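Local coordinates for hypothetical protein (Fusobacterium nucleatum subsp. nucleatum, PDB 2GSL), which binds magnesium and may be a ribonuclease of the MrnC family involved in RNA processing, at residues W26-Y34 with Y47-Q57. Residues are numbered along the deposited sequence; the frame is centred on the assembly and turned at random.
Sequences WELEIRKYY and YVKAKVNAKYQ
Lys-51 NZ is gripped from both segments: it donates to Tyr-34 OH at 2.6 Å and to Tyr-47 O of its own helix, in that carbonyl's plane. The first bond joins helices 15-34 and 41-52 of the all-helical ribonuclease III domain, which run roughly antiparallel here with segment axes 9.5 Å apart at closest approach. Bends at chi2 and chi4 (-47°) curl the lysine chain back to both oxygens. Tyr-47 CB stands over the centre of the Tyr-34 ring in a CH-pi contact, Tyr-33 CD1 covers the opposite face, and the Tyr-47 ring turns its edge to Tyr-34 in an offset edge-to-face pair, planes 67° apart. Between the helices, Ile-30 CG2 lies 3.9 Å from Val-48 CG1, while Glu-27 CG rests on Val-52 CG2. Arg-31 holds Glu-27 side-on through NE and NH2, and its NH1 bridges to the probable active-site Asp-23 of the second subunit. Gln-57, its side chain about 3 Å (nearest atoms) from the magnesium bound by Asp-23 and Glu-103, sets OE1 over one Trp-26 face, Ile-30 CG1 over the opposite, both toward the rim. Trp-26 NE1 donates almost straight (171°) to Lys-51 O, 2.8 Å away in the indole plane.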
loop_
_atom_site.group_PDB
_atom_site.type_symbol
_atom_site.label_atom_id
_atom_site.label_comp_id
_atom_site.label_asym_id
_atom_site.label_seq_id
_atom_site.Cartn_x
_atom_site.Cartn_y
_atom_site.Cartn_z
ATOM N N TRP A 26 0.011 4.854 2.990
ATOM C CA TRP A 26 -0.943 5.095 4.076
ATOM C C TRP A 26 -1.735 3.827 4.352
ATOM O O TRP A 26 -1.818 3.396 5.508
ATOM C CB TRP A 26 -1.901 6.234 3.703
ATOM C CG TRP A 26 -2.721 6.741 4.832
ATOM C CD1 TRP A 26 -4.033 6.486 5.064
ATOM C CD2 TRP A 26 -2.288 7.614 5.885
ATOM N NE1 TRP A 26 -4.448 7.140 6.202
ATOM C CE2 TRP A 26 -3.391 7.831 6.727
ATOM C CE3 TRP A 26 -1.066 8.211 6.208
ATOM C CZ2 TRP A 26 -3.317 8.647 7.852
ATOM C CZ3 TRP A 26 -0.990 9.022 7.330
ATOM C CH2 TRP A 26 -2.103 9.223 8.142
ATOM N N GLU A 27 -2.301 3.215 3.311
ATOM C CA GLU A 27 -3.072 1.991 3.538
ATOM C C GLU A 27 -2.228 1.000 4.317
ATOM O O GLU A 27 -2.619 0.562 5.399
ATOM C CB GLU A 27 -3.551 1.349 2.221
ATOM C CG GLU A 27 -5.013 1.649 1.877
ATOM C CD GLU A 27 -5.992 0.549 2.298
ATOM O OE1 GLU A 27 -6.084 0.216 3.494
ATOM O OE2 GLU A 27 -6.702 0.004 1.428
ATOM N N LEU A 28 -1.057 0.670 3.776
ATOM C CA LEU A 28 -0.144 -0.293 4.407
ATOM C C LEU A 28 0.028 -0.083 5.901
ATOM O O LEU A 28 -0.186 -1.001 6.683
ATOM C CB LEU A 28 1.233 -0.240 3.737
ATOM C CG LEU A 28 2.242 -1.257 4.242
ATOM C CD1 LEU A 28 1.605 -2.647 4.238
ATOM C CD2 LEU A 28 3.457 -1.225 3.363
ATOM N N GLU A 29 0.423 1.121 6.291
ATOM C CA GLU A 29 0.610 1.421 7.692
ATOM C C GLU A 29 -0.678 1.207 8.486
ATOM O O GLU A 29 -0.644 0.603 9.559
ATOM C CB GLU A 29 1.116 2.849 7.855
ATOM C CG GLU A 29 2.557 3.015 7.416
ATOM C CD GLU A 29 3.474 1.949 8.015
ATOM O OE1 GLU A 29 4.040 1.131 7.243
ATOM O OE2 GLU A 29 3.616 1.934 9.258
ATOM N N ILE A 30 -1.815 1.675 7.963
ATOM C CA ILE A 30 -3.092 1.510 8.672
ATOM C C ILE A 30 -3.474 0.036 8.806
ATOM O O ILE A 30 -3.851 -0.413 9.887
ATOM C CB ILE A 30 -4.251 2.295 7.980
ATOM C CG1 ILE A 30 -3.987 3.797 8.084
ATOM C CG2 ILE A 30 -5.577 1.993 8.648
ATOM C CD1 ILE A 30 -3.696 4.279 9.491
ATOM N N ARG A 31 -3.368 -0.731 7.730
ATOM C CA ARG A 31 -3.726 -2.132 7.846
ATOM C C ARG A 31 -2.809 -2.828 8.842
ATOM O O ARG A 31 -3.263 -3.659 9.641
ATOM C CB ARG A 31 -3.650 -2.813 6.498
ATOM C CG ARG A 31 -4.593 -2.207 5.500
ATOM C CD ARG A 31 -4.659 -3.101 4.311
ATOM N NE ARG A 31 -5.542 -2.600 3.278
ATOM C CZ ARG A 31 -5.745 -3.227 2.123
ATOM N NH1 ARG A 31 -5.119 -4.376 1.881
ATOM N NH2 ARG A 31 -6.556 -2.708 1.201
ATOM N N LYS A 32 -1.523 -2.477 8.816
ATOM C CA LYS A 32 -0.559 -3.077 9.734
ATOM C C LYS A 32 -0.974 -2.955 11.194
ATOM O O LYS A 32 -1.036 -3.952 11.915
ATOM C CB LYS A 32 0.815 -2.433 9.586
ATOM C CG LYS A 32 1.586 -2.855 8.375
ATOM C CD LYS A 32 3.080 -2.758 8.653
ATOM C CE LYS A 32 3.478 -1.346 9.058
ATOM N NZ LYS A 32 4.954 -1.167 9.202
ATOM N N TYR A 33 -1.228 -1.722 11.627
ATOM C CA TYR A 33 -1.624 -1.451 13.004
ATOM C C TYR A 33 -2.905 -2.167 13.400
ATOM O O TYR A 33 -3.027 -2.631 14.520
ATOM C CB TYR A 33 -1.812 0.059 13.220
ATOM C CG TYR A 33 -2.486 0.431 14.539
ATOM C CD1 TYR A 33 -3.826 0.841 14.572
ATOM C CD2 TYR A 33 -1.775 0.407 15.746
ATOM C CE1 TYR A 33 -4.442 1.230 15.772
ATOM C CE2 TYR A 33 -2.380 0.790 16.953
ATOM C CZ TYR A 33 -3.712 1.202 16.955
ATOM O OH TYR A 33 -4.317 1.598 18.130
ATOM N N TYR A 34 -3.865 -2.254 12.493
ATOM C CA TYR A 34 -5.110 -2.897 12.843
ATOM C C TYR A 34 -5.055 -4.392 12.664
ATOM O O TYR A 34 -5.866 -5.107 13.228
ATOM C CB TYR A 34 -6.267 -2.298 12.035
ATOM C CG TYR A 34 -6.778 -0.983 12.600
ATOM C CD1 TYR A 34 -7.308 -0.917 13.894
ATOM C CD2 TYR A 34 -6.741 0.192 11.843
ATOM C CE1 TYR A 34 -7.787 0.279 14.423
ATOM C CE2 TYR A 34 -7.216 1.396 12.363
ATOM C CZ TYR A 34 -7.736 1.430 13.657
ATOM O OH TYR A 34 -8.184 2.615 14.194
ATOM N N TYR A 47 -12.481 -0.649 10.419
ATOM C CA TYR A 47 -11.536 0.235 11.122
ATOM C C TYR A 47 -10.517 0.867 10.169
ATOM O O TYR A 47 -10.044 1.985 10.402
ATOM C CB TYR A 47 -10.761 -0.522 12.216
ATOM C CG TYR A 47 -11.552 -0.796 13.474
ATOM C CD1 TYR A 47 -12.699 -1.582 13.435
ATOM C CD2 TYR A 47 -11.151 -0.276 14.706
ATOM C CE1 TYR A 47 -13.433 -1.848 14.586
ATOM C CE2 TYR A 47 -11.880 -0.538 15.870
ATOM C CZ TYR A 47 -13.024 -1.328 15.797
ATOM O OH TYR A 47 -13.771 -1.606 16.925
ATOM N N VAL A 48 -10.175 0.136 9.110
ATOM C CA VAL A 48 -9.219 0.615 8.128
ATOM C C VAL A 48 -9.815 1.765 7.328
ATOM O O VAL A 48 -9.202 2.833 7.217
ATOM C CB VAL A 48 -8.805 -0.504 7.162
ATOM C CG1 VAL A 48 -7.874 0.047 6.103
ATOM C CG2 VAL A 48 -8.123 -1.624 7.933
ATOM N N LYS A 49 -11.014 1.546 6.788
ATOM C CA LYS A 49 -11.699 2.559 5.991
ATOM C C LYS A 49 -11.922 3.835 6.775
ATOM O O LYS A 49 -11.983 4.935 6.213
ATOM C CB LYS A 49 -13.054 2.046 5.503
ATOM C CG LYS A 49 -12.961 0.925 4.501
ATOM C CD LYS A 49 -14.311 0.616 3.880
ATOM C CE LYS A 49 -14.199 -0.553 2.890
ATOM N NZ LYS A 49 -15.498 -0.908 2.228
ATOM N N ALA A 50 -12.048 3.685 8.083
ATOM C CA ALA A 50 -12.276 4.825 8.934
ATOM C C ALA A 50 -11.105 5.784 8.902
ATOM O O ALA A 50 -11.314 6.988 8.910
ATOM C CB ALA A 50 -12.539 4.363 10.363
ATOM N N LYS A 51 -9.875 5.281 8.862
ATOM C CA LYS A 51 -8.735 6.202 8.857
ATOM C C LYS A 51 -8.052 6.299 7.510
ATOM O O LYS A 51 -6.958 6.839 7.404
ATOM C CB LYS A 51 -7.674 5.804 9.891
ATOM C CG LYS A 51 -8.165 5.061 11.101
ATOM C CD LYS A 51 -9.199 5.815 11.892
ATOM C CE LYS A 51 -9.687 4.914 13.031
ATOM N NZ LYS A 51 -10.006 3.522 12.520
ATOM N N VAL A 52 -8.705 5.785 6.485
ATOM C CA VAL A 52 -8.152 5.801 5.150
ATOM C C VAL A 52 -8.916 6.770 4.218
ATOM O O VAL A 52 -8.482 7.025 3.094
ATOM C CB VAL A 52 -8.173 4.356 4.590
ATOM C CG1 VAL A 52 -9.075 4.261 3.373
ATOM C CG2 VAL A 52 -6.763 3.891 4.282
ATOM N N ASN A 53 -10.033 7.330 4.686
ATOM C CA ASN A 53 -10.843 8.231 3.853
ATOM C C ASN A 53 -10.364 9.679 3.839
ATOM O O ASN A 53 -9.632 10.111 4.737
ATOM C CB ASN A 53 -12.320 8.179 4.283
ATOM C CG ASN A 53 -12.540 8.677 5.702
ATOM O OD1 ASN A 53 -12.427 9.876 5.990
ATOM N ND2 ASN A 53 -12.846 7.755 6.596
ATOM N N ALA A 54 -10.788 10.432 2.823
ATOM C CA ALA A 54 -10.372 11.830 2.691
ATOM C C ALA A 54 -10.677 12.688 3.919
ATOM O O ALA A 54 -9.829 13.484 4.343
ATOM C CB ALA A 54 -10.992 12.459 1.447
ATOM N N LYS A 55 -11.863 12.530 4.502
ATOM C CA LYS A 55 -12.205 13.330 5.680
ATOM C C LYS A 55 -11.181 13.170 6.798
ATOM O O LYS A 55 -10.768 14.161 7.413
ATOM C CB LYS A 55 -13.601 12.976 6.209
ATOM C CG LYS A 55 -14.734 13.425 5.298
ATOM C CD LYS A 55 -16.078 12.966 5.830
ATOM C CE LYS A 55 -16.531 13.807 7.033
ATOM N NZ LYS A 55 -16.823 15.235 6.646
ATOM N N TYR A 56 -10.764 11.933 7.062
ATOM C CA TYR A 56 -9.789 11.700 8.122
ATOM C C TYR A 56 -8.396 12.223 7.754
ATOM O O TYR A 56 -7.813 13.019 8.491
ATOM C CB TYR A 56 -9.727 10.212 8.492
ATOM C CG TYR A 56 -8.970 9.951 9.780
ATOM C CD1 TYR A 56 -7.593 9.743 9.767
ATOM C CD2 TYR A 56 -9.620 9.994 11.018
ATOM C CE1 TYR A 56 -6.878 9.595 10.941
ATOM C CE2 TYR A 56 -8.911 9.847 12.205
ATOM C CZ TYR A 56 -7.534 9.653 12.157
ATOM O OH TYR A 56 -6.801 9.554 13.323
ATOM N N GLN A 57 -7.851 11.803 6.620
ATOM C CA GLN A 57 -6.528 12.296 6.258
ATOM C C GLN A 57 -6.501 13.823 6.376
ATOM O O GLN A 57 -5.481 14.406 6.756
ATOM C CB GLN A 57 -6.167 11.878 4.842
ATOM C CG GLN A 57 -6.723 10.545 4.470
ATOM C CD GLN A 57 -5.957 9.901 3.349
ATOM O OE1 GLN A 57 -4.785 9.565 3.512
ATOM N NE2 GLN A 57 -6.608 9.720 2.199
#